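Local coordinates for protein ectonucleoside triphosphate diphosphohydrolase 4 (Homo sapiens, PDB 6WG5) that belongs to the GDA1/CD39 family and carries an N-linked glycan on its folded chain, at residues Gln288-Arg293 / Gln353-Lys358; Asp292-Asn297 / Asp328-Asn333; Ala276-Phe281 / Thr364-Val369. All coordinates share one frame; numbering follows the deposited sequence.

Contact 1. Residues Gln288-Arg293 / Gln353-Lys358; sequences QRYEDR and QPFMNK. With NAG (2-acetamido-2-deoxy-beta-D-glucopyranose), chain B.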
# COMPACT_ATOMS: atom_id res chain seq x y z
N GLN A 288 14.30 1.60 15.83
CA GLN A 288 14.95 2.83 16.27
C GLN A 288 14.32 3.36 17.55
O GLN A 288 15.02 3.80 18.46
CB GLN A 288 14.89 3.89 15.16
CG GLN A 288 15.63 5.17 15.49
CD GLN A 288 17.10 4.93 15.79
OE1 GLN A 288 17.85 4.42 14.95
NE2 GLN A 288 17.53 5.29 16.99
N ARG A 289 12.99 3.32 17.64
CA ARG A 289 12.32 3.73 18.87
C ARG A 289 12.73 2.83 20.03
O ARG A 289 12.85 3.29 21.17
CB ARG A 289 10.80 3.70 18.67
CG ARG A 289 10.29 4.69 17.63
CD ARG A 289 8.84 4.40 17.29
NE ARG A 289 8.03 4.31 18.49
CZ ARG A 289 6.90 3.62 18.59
NH1 ARG A 289 6.24 3.61 19.74
NH2 ARG A 289 6.43 2.94 17.55
N TYR A 290 12.94 1.54 19.75
CA TYR A 290 13.37 0.61 20.79
C TYR A 290 14.78 0.93 21.26
O TYR A 290 15.05 0.98 22.47
CB TYR A 290 13.27 -0.82 20.25
CG TYR A 290 13.81 -1.89 21.18
CD1 TYR A 290 13.19 -2.17 22.38
CD2 TYR A 290 14.94 -2.63 20.83
CE1 TYR A 290 13.68 -3.15 23.23
CE2 TYR A 290 15.43 -3.61 21.67
CZ TYR A 290 14.80 -3.87 22.86
OH TYR A 290 15.29 -4.84 23.70
N GLU A 291 15.71 1.15 20.32
CA GLU A 291 17.06 1.53 20.70
C GLU A 291 17.09 2.86 21.44
O GLU A 291 17.91 3.04 22.35
CB GLU A 291 17.96 1.59 19.46
CG GLU A 291 18.21 0.23 18.81
CD GLU A 291 19.08 0.32 17.57
OE1 GLU A 291 19.53 1.43 17.22
OE2 GLU A 291 19.33 -0.74 16.94
N ASP A 292 16.21 3.79 21.07
CA ASP A 292 16.16 5.07 21.76
C ASP A 292 15.87 4.89 23.24
O ASP A 292 16.43 5.60 24.08
CB ASP A 292 15.11 5.98 21.12
CG ASP A 292 15.57 6.57 19.80
OD1 ASP A 292 16.79 6.59 19.54
OD2 ASP A 292 14.70 7.02 19.02
N ARG A 293 14.98 3.95 23.59
CA ARG A 293 14.63 3.77 24.99
C ARG A 293 15.73 3.03 25.75
O ARG A 293 15.97 3.31 26.92
CB ARG A 293 13.29 3.04 25.13
CG ARG A 293 12.57 3.36 26.43
CD ARG A 293 11.38 2.46 26.69
NE ARG A 293 10.16 2.93 26.04
CZ ARG A 293 8.97 2.35 26.17
NH1 ARG A 293 8.83 1.27 26.94
NH2 ARG A 293 7.91 2.85 25.54
N GLN A 353 6.22 -4.77 23.10
CA GLN A 353 4.79 -4.47 23.26
C GLN A 353 4.51 -2.98 23.46
O GLN A 353 3.68 -2.43 22.72
CB GLN A 353 4.24 -5.27 24.45
CG GLN A 353 3.86 -6.69 24.12
CD GLN A 353 2.52 -6.77 23.41
OE1 GLN A 353 2.44 -7.17 22.26
NE2 GLN A 353 1.46 -6.39 24.11
N PRO A 354 5.15 -2.28 24.40
CA PRO A 354 4.79 -0.87 24.64
C PRO A 354 4.86 -0.01 23.39
O PRO A 354 4.12 0.98 23.29
CB PRO A 354 5.82 -0.42 25.68
CG PRO A 354 6.26 -1.67 26.36
CD PRO A 354 6.20 -2.75 25.32
N PHE A 355 5.72 -0.34 22.44
CA PHE A 355 5.96 0.53 21.30
C PHE A 355 4.84 0.49 20.28
O PHE A 355 4.83 1.33 19.36
CB PHE A 355 7.29 0.16 20.64
CG PHE A 355 8.47 0.35 21.55
CD1 PHE A 355 9.14 1.56 21.59
CD2 PHE A 355 8.88 -0.66 22.39
CE1 PHE A 355 10.22 1.74 22.43
CE2 PHE A 355 9.95 -0.49 23.24
CZ PHE A 355 10.62 0.72 23.26
N MET A 356 3.89 -0.44 20.40
CA MET A 356 2.67 -0.37 19.61
C MET A 356 1.75 0.74 20.11
O MET A 356 0.85 1.16 19.37
CB MET A 356 1.94 -1.71 19.65
CG MET A 356 2.72 -2.83 18.99
SD MET A 356 1.70 -4.28 18.66
CE MET A 356 1.36 -4.84 20.33
N ASN A 357 1.97 1.23 21.33
CA ASN A 357 1.25 2.40 21.84
C ASN A 357 -0.24 2.12 21.97
O ASN A 357 -1.08 3.00 21.77
CB ASN A 357 1.52 3.62 20.95
CG ASN A 357 2.68 4.45 21.43
OD1 ASN A 357 3.44 4.03 22.31
ND2 ASN A 357 2.84 5.64 20.86
N LYS A 358 -0.58 0.89 22.34
CA LYS A 358 -1.98 0.52 22.51
C LYS A 358 -2.57 1.17 23.75
O LYS A 358 -1.89 1.33 24.77
CB LYS A 358 -2.12 -1.00 22.60
CG LYS A 358 -1.87 -1.74 21.30
CD LYS A 358 -2.18 -3.23 21.41
CE LYS A 358 -3.68 -3.50 21.49
NZ LYS A 358 -4.39 -3.17 20.22
C1 NAG B . 3.90 6.50 21.30
C2 NAG B . 4.28 7.58 20.28
C3 NAG B . 5.23 8.60 20.91
C4 NAG B . 4.68 9.12 22.24
C5 NAG B . 4.32 7.96 23.15
C6 NAG B . 3.65 8.40 24.43
C7 NAG B . 4.42 7.11 17.87
C8 NAG B . 5.21 6.44 16.79
N2 NAG B . 4.90 6.98 19.11
O3 NAG B . 5.40 9.69 20.00
O4 NAG B . 5.69 9.89 22.89
O5 NAG B . 3.39 7.11 22.47
O6 NAG B . 3.04 7.29 25.09
O7 NAG B . 3.40 7.75 17.63
O HOH W 1 6.44 4.01 23.42
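The ring of Phe-355 slots between Tyr-290 and Arg-293 of helix 283-296, the tight part of the contact. Tyr-290 turns its ring edge toward one face in an offset edge-to-face pair, CD1 of Tyr-290 lying 3.7 Å from CE2 of Phe-355 with the planes at 79°. Over the opposite face lies the guanidinium of Arg-293, stacked off-centre in a cation-pi contact, its CZ 4.2 Å from the ring centroid; a bend at chi3 (-85°) turns it there.

Alongside, Arg-289 reaches the loop backbone: its NH1 donates to Phe-355 O at 2.7 Å in a bent bond (N-H...O 135°), and NH2 adds a weak one to the same oxygen while also serving Gly-280 O. The acetyl methyl C8 of the glycan sits over the centre of this guanidinium.

The outer side is looser. There the exposed Arg-293 rests its NH1 on Pro-354 CB, 3.7 Å away, and a water bridges, weakly at the arginine end, from Arg-293 NH2 to Asn-357 OD1. Asn-357 ND2 is covalently linked to the sugar and hydrogen-bonds to Asn-367 OD1. Two cations thus hold the glycosylated loop to the helix, one gripping a carbonyl and the other spread on an aromatic face.

Contact 2. Residues Asp292-Asn297 / Asp328-Asn333; sequences DRIFAN and DEIQQN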
# COMPACT_ATOMS: atom_id res chain seq x y z
N ASP A 292 16.21 3.79 21.07
CA ASP A 292 16.16 5.07 21.76
C ASP A 292 15.87 4.89 23.24
O ASP A 292 16.43 5.60 24.08
CB ASP A 292 15.11 5.98 21.12
CG ASP A 292 15.57 6.57 19.80
OD1 ASP A 292 16.79 6.59 19.54
OD2 ASP A 292 14.70 7.02 19.02
N ARG A 293 14.98 3.95 23.59
CA ARG A 293 14.63 3.77 24.99
C ARG A 293 15.73 3.03 25.75
O ARG A 293 15.97 3.31 26.92
CB ARG A 293 13.29 3.04 25.13
CG ARG A 293 12.57 3.36 26.43
CD ARG A 293 11.38 2.46 26.69
NE ARG A 293 10.16 2.93 26.04
CZ ARG A 293 8.97 2.35 26.17
NH1 ARG A 293 8.83 1.27 26.94
NH2 ARG A 293 7.91 2.85 25.54
N ILE A 294 16.39 2.07 25.09
CA ILE A 294 17.57 1.44 25.69
C ILE A 294 18.60 2.50 26.02
O ILE A 294 19.18 2.51 27.12
CB ILE A 294 18.14 0.37 24.75
CG1 ILE A 294 17.18 -0.81 24.64
CG2 ILE A 294 19.52 -0.10 25.25
CD1 ILE A 294 17.61 -1.85 23.62
N PHE A 295 18.86 3.41 25.08
CA PHE A 295 19.84 4.46 25.30
C PHE A 295 19.42 5.37 26.44
O PHE A 295 20.21 5.68 27.34
CB PHE A 295 20.05 5.26 24.02
CG PHE A 295 21.11 6.31 24.13
CD1 PHE A 295 20.79 7.60 24.54
CD2 PHE A 295 22.43 6.01 23.85
CE1 PHE A 295 21.77 8.56 24.66
CE2 PHE A 295 23.41 6.97 23.96
CZ PHE A 295 23.08 8.25 24.37
N ALA A 296 18.16 5.81 26.43
CA ALA A 296 17.69 6.73 27.46
C ALA A 296 17.69 6.08 28.83
O ALA A 296 17.99 6.74 29.84
CB ALA A 296 16.29 7.23 27.11
N ASN A 297 17.37 4.79 28.91
CA ASN A 297 17.25 4.11 30.19
C ASN A 297 18.60 3.74 30.80
O ASN A 297 18.62 3.09 31.85
CB ASN A 297 16.40 2.85 30.03
CG ASN A 297 14.92 3.16 29.94
OD1 ASN A 297 14.47 4.24 30.32
ND2 ASN A 297 14.14 2.21 29.43
N ASP A 328 26.45 -5.39 18.95
CA ASP A 328 25.95 -4.18 18.34
C ASP A 328 26.17 -3.03 19.30
O ASP A 328 26.49 -3.23 20.48
CB ASP A 328 24.46 -4.31 17.97
CG ASP A 328 23.97 -3.21 17.05
OD1 ASP A 328 24.79 -2.65 16.30
OD2 ASP A 328 22.76 -2.90 17.08
N GLU A 329 26.01 -1.80 18.81
CA GLU A 329 26.20 -0.63 19.66
C GLU A 329 25.27 0.49 19.20
O GLU A 329 24.94 0.60 18.02
CB GLU A 329 27.66 -0.17 19.64
CG GLU A 329 28.16 0.29 18.28
CD GLU A 329 29.67 0.42 18.23
OE1 GLU A 329 30.36 -0.38 18.91
OE2 GLU A 329 30.18 1.31 17.52
N ILE A 330 24.86 1.31 20.17
CA ILE A 330 24.01 2.47 19.94
C ILE A 330 24.85 3.72 20.16
O ILE A 330 25.45 3.88 21.23
CB ILE A 330 22.78 2.47 20.86
CG1 ILE A 330 21.99 1.17 20.70
CG2 ILE A 330 21.90 3.67 20.58
CD1 ILE A 330 20.92 0.98 21.76
N GLN A 331 24.89 4.60 19.17
CA GLN A 331 25.62 5.85 19.25
C GLN A 331 24.64 7.01 19.17
O GLN A 331 23.84 7.08 18.23
CB GLN A 331 26.66 5.95 18.13
CG GLN A 331 27.94 5.19 18.45
CD GLN A 331 28.57 4.57 17.22
OE1 GLN A 331 28.38 5.04 16.10
NE2 GLN A 331 29.34 3.50 17.43
N GLN A 332 24.69 7.90 20.15
CA GLN A 332 23.69 8.94 20.28
C GLN A 332 24.23 10.02 21.22
O GLN A 332 24.64 9.71 22.34
CB GLN A 332 22.38 8.35 20.81
CG GLN A 332 21.14 9.19 20.60
CD GLN A 332 19.87 8.38 20.76
OE1 GLN A 332 19.73 7.29 20.19
NE2 GLN A 332 18.93 8.89 21.55
N ASN A 333 24.24 11.26 20.75
CA ASN A 333 24.76 12.39 21.52
C ASN A 333 26.24 12.21 21.85
O ASN A 333 26.72 12.68 22.88
CB ASN A 333 23.96 12.60 22.82
CG ASN A 333 22.49 12.84 22.56
OD1 ASN A 333 22.11 13.37 21.52
ND2 ASN A 333 21.65 12.45 23.52
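Helix 292-296 and strand 328-332 run nearly perpendicular, their axes 9.4 Å apart at closest approach and 76° between their directions, with Phe-295 and Ile-330 the facing pair (CA atoms 7.1 Å apart). Phe-295 points at the strand and lays the face of its ring against the side chain of Gln-332. CG of Phe-295 is anti to the backbone N (chi1 -176°), which carries the ring out from the helix to the strand's last residues. There Gln-332 CB stands over the middle of the ring, 3.6 Å from its centroid and close to the ring normal, a well-centred CH-pi contact. Beyond it the extended glutamine chain stacks its amide on the ring, the two planes 21° apart.

The strand is an outer one of a small three-stranded sheet, pairing antiparallel with strand 335-341. Between the two, Asn-333 has a positive phi, consistent with a tight hairpin turn. Side chains of Gln-335 and Ile-337 on the partner strand also touch Phe-295, so the ring packs against both arms of the hairpin.

Further back along the strand, Ile-330 uses its two branches separately. Its CD1 meets CG2 of Ile-294 at 3.9 Å, the side chains crossing at about a right angle, while its CG2 lies 4.1 Å from CD2 of Phe-295. At the outer margin the end of Asp-292 comes near the amide of Gln-332, the two planes almost perpendicular, while its OD1 accepts a hydrogen bond from Gln-288 NE2 one helical turn earlier.

Contact 3. Residues Ala276-Phe281 / Thr364-Val369; sequences ATFLGF and TSLNGV. With NAG (2-acetamido-2-deoxy-beta-D-glucopyranose), chain B.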
# COMPACT_ATOMS: atom_id res chain seq x y z
N ALA A 276 -5.89 3.20 7.35
CA ALA A 276 -5.14 3.76 8.47
C ALA A 276 -3.65 3.64 8.19
O ALA A 276 -3.18 2.59 7.75
CB ALA A 276 -5.49 3.06 9.78
N THR A 277 -2.92 4.72 8.44
CA THR A 277 -1.47 4.76 8.29
C THR A 277 -0.86 5.15 9.63
O THR A 277 -1.35 6.08 10.29
CB THR A 277 -1.06 5.76 7.21
OG1 THR A 277 -1.84 5.54 6.03
CG2 THR A 277 0.41 5.60 6.86
N PHE A 278 0.19 4.45 10.03
CA PHE A 278 0.80 4.62 11.35
C PHE A 278 2.27 5.00 11.18
O PHE A 278 3.12 4.14 10.97
CB PHE A 278 0.64 3.35 12.18
CG PHE A 278 -0.79 2.96 12.41
CD1 PHE A 278 -1.51 3.51 13.47
CD2 PHE A 278 -1.43 2.06 11.58
CE1 PHE A 278 -2.83 3.16 13.69
CE2 PHE A 278 -2.75 1.70 11.79
CZ PHE A 278 -3.45 2.25 12.84
N LEU A 279 2.55 6.30 11.27
CA LEU A 279 3.92 6.79 11.17
C LEU A 279 4.71 6.37 12.40
O LEU A 279 4.25 6.51 13.54
CB LEU A 279 3.93 8.31 11.04
CG LEU A 279 3.98 8.89 9.62
CD1 LEU A 279 5.39 8.78 9.05
CD2 LEU A 279 2.97 8.22 8.70
N GLY A 280 5.92 5.86 12.18
CA GLY A 280 6.76 5.40 13.26
C GLY A 280 6.45 4.00 13.75
O GLY A 280 6.94 3.61 14.81
N PHE A 281 5.65 3.24 13.01
CA PHE A 281 5.31 1.87 13.38
C PHE A 281 5.76 0.87 12.31
O PHE A 281 5.28 -0.27 12.30
CB PHE A 281 3.81 1.74 13.65
CG PHE A 281 3.37 2.52 14.85
CD1 PHE A 281 3.21 1.90 16.08
CD2 PHE A 281 3.13 3.88 14.76
CE1 PHE A 281 2.81 2.62 17.19
CE2 PHE A 281 2.74 4.61 15.87
CZ PHE A 281 2.57 3.97 17.09
N THR A 364 -9.82 -0.23 19.19
CA THR A 364 -8.62 0.51 18.83
C THR A 364 -7.46 -0.45 18.65
O THR A 364 -7.38 -1.49 19.31
CB THR A 364 -8.26 1.57 19.87
OG1 THR A 364 -8.14 0.96 21.16
CG2 THR A 364 -9.33 2.66 19.92
N SER A 365 -6.54 -0.08 17.75
CA SER A 365 -5.39 -0.91 17.43
C SER A 365 -4.10 -0.22 17.89
O SER A 365 -3.83 -0.16 19.09
CB SER A 365 -5.34 -1.20 15.93
OG SER A 365 -5.40 -0.00 15.18
N LEU A 366 -3.31 0.29 16.95
CA LEU A 366 -2.07 0.96 17.31
C LEU A 366 -2.34 2.42 17.65
O LEU A 366 -3.21 3.06 17.05
CB LEU A 366 -1.07 0.89 16.15
CG LEU A 366 -0.72 -0.49 15.60
CD1 LEU A 366 0.27 -0.35 14.46
CD2 LEU A 366 -0.16 -1.38 16.69
N ASN A 367 -1.58 2.94 18.61
CA ASN A 367 -1.60 4.36 18.93
C ASN A 367 -2.99 4.85 19.32
O ASN A 367 -3.29 6.04 19.19
CB ASN A 367 -1.07 5.18 17.74
CG ASN A 367 -0.16 6.31 18.16
OD1 ASN A 367 0.33 6.35 19.29
ND2 ASN A 367 0.07 7.25 17.25
N GLY A 368 -3.85 3.94 19.79
CA GLY A 368 -5.19 4.32 20.17
C GLY A 368 -6.09 4.74 19.03
O GLY A 368 -7.09 5.42 19.26
N VAL A 369 -5.78 4.33 17.81
CA VAL A 369 -6.56 4.71 16.64
C VAL A 369 -7.72 3.74 16.49
O VAL A 369 -7.58 2.54 16.72
CB VAL A 369 -5.68 4.74 15.37
CG1 VAL A 369 -6.53 4.97 14.13
CG2 VAL A 369 -4.62 5.81 15.50
C1 NAG B . 3.90 6.50 21.30
C2 NAG B . 4.28 7.58 20.28
C3 NAG B . 5.23 8.60 20.91
C4 NAG B . 4.68 9.12 22.24
C5 NAG B . 4.32 7.96 23.15
C6 NAG B . 3.65 8.40 24.43
C7 NAG B . 4.42 7.11 17.87
C8 NAG B . 5.21 6.44 16.79
N2 NAG B . 4.90 6.98 19.11
O3 NAG B . 5.40 9.69 20.00
O4 NAG B . 5.69 9.89 22.89
O5 NAG B . 3.39 7.11 22.47
O6 NAG B . 3.04 7.29 25.09
O7 NAG B . 3.40 7.75 17.63
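Phe-278 and Leu-366 make the apolar heart of this contact. With CG beside its backbone N and opposite the carbonyl carbon (chi1 -61°), Phe-278 presents a ring face to Leu-366, whose CB lies over it, offset toward the rim, in a CH-pi contact 4.1 Å from the ring centroid. At the edge, near the ring plane, Val-369 CB approaches Phe-278 CE1 to 3.7 Å from the opposite direction. The far end of the same ring, CZ, comes within 3.8 Å of Ser-365 OG. Leu-366 CD1 is 4.0 Å from Phe-278 CG and equally 4.0 Å from CD1 of Phe-281, so this branch sits between the two rings.

Polar groups gather at the margin. Asn-367, joined to the glycosylated Asn-357, sets its CG near Phe-281 CZ and its ND2 3.4 Å from O7 of the sugar. The acetyl methyl C8 of the sugar approaches Phe-281 obliquely, near CE2 and CZ.

Among backbone bonds, the loop folds back on itself through Ser-365 N to Val-369 O and Val-369 N to Leu-366 O, both 3.0 Å. Phe-278 to Phe-281 forms a type II beta turn, with Gly-280 at positive phi (83°) and a weak closing bond.

That turn ends strand 270-279, which lies between strands 229-235 and 255-259 and pairs with the former through Ala-276 and Phe-278. The carbonyl of Phe-281 accepts hydrogen bonds from Thr-230 OG1 and Trp-448 NE1 of helix 436-456. Asn-367 pairs through its backbone with Met-356, on whose side chain Leu-366 also rests, and Arg-289 of helix 283-296 makes a cation-pi contact with Phe-281.

How the contacts relate
Along the chain, strand 270-279 of contact 3 turns directly into helix 283-296, whose successive turns supply contact 1 and then contact 2; strand 327-332 follows, and the loop beyond helix 345-352 returns to close contacts 1 and 3. Contact 1 lies between the others, its centre about 13 Å from each, while the centres of contacts 2 and 3 are about 24 Å apart. Contacts 1 and 2 share Asp-292 and Arg-293; contacts 1 and 3 meet around the glycan. Helix 283-296 thus bridges the small outer sheet and strand 270-279 of the six-stranded one, and the glycosylated loop packs against both the helix and the end of that strand.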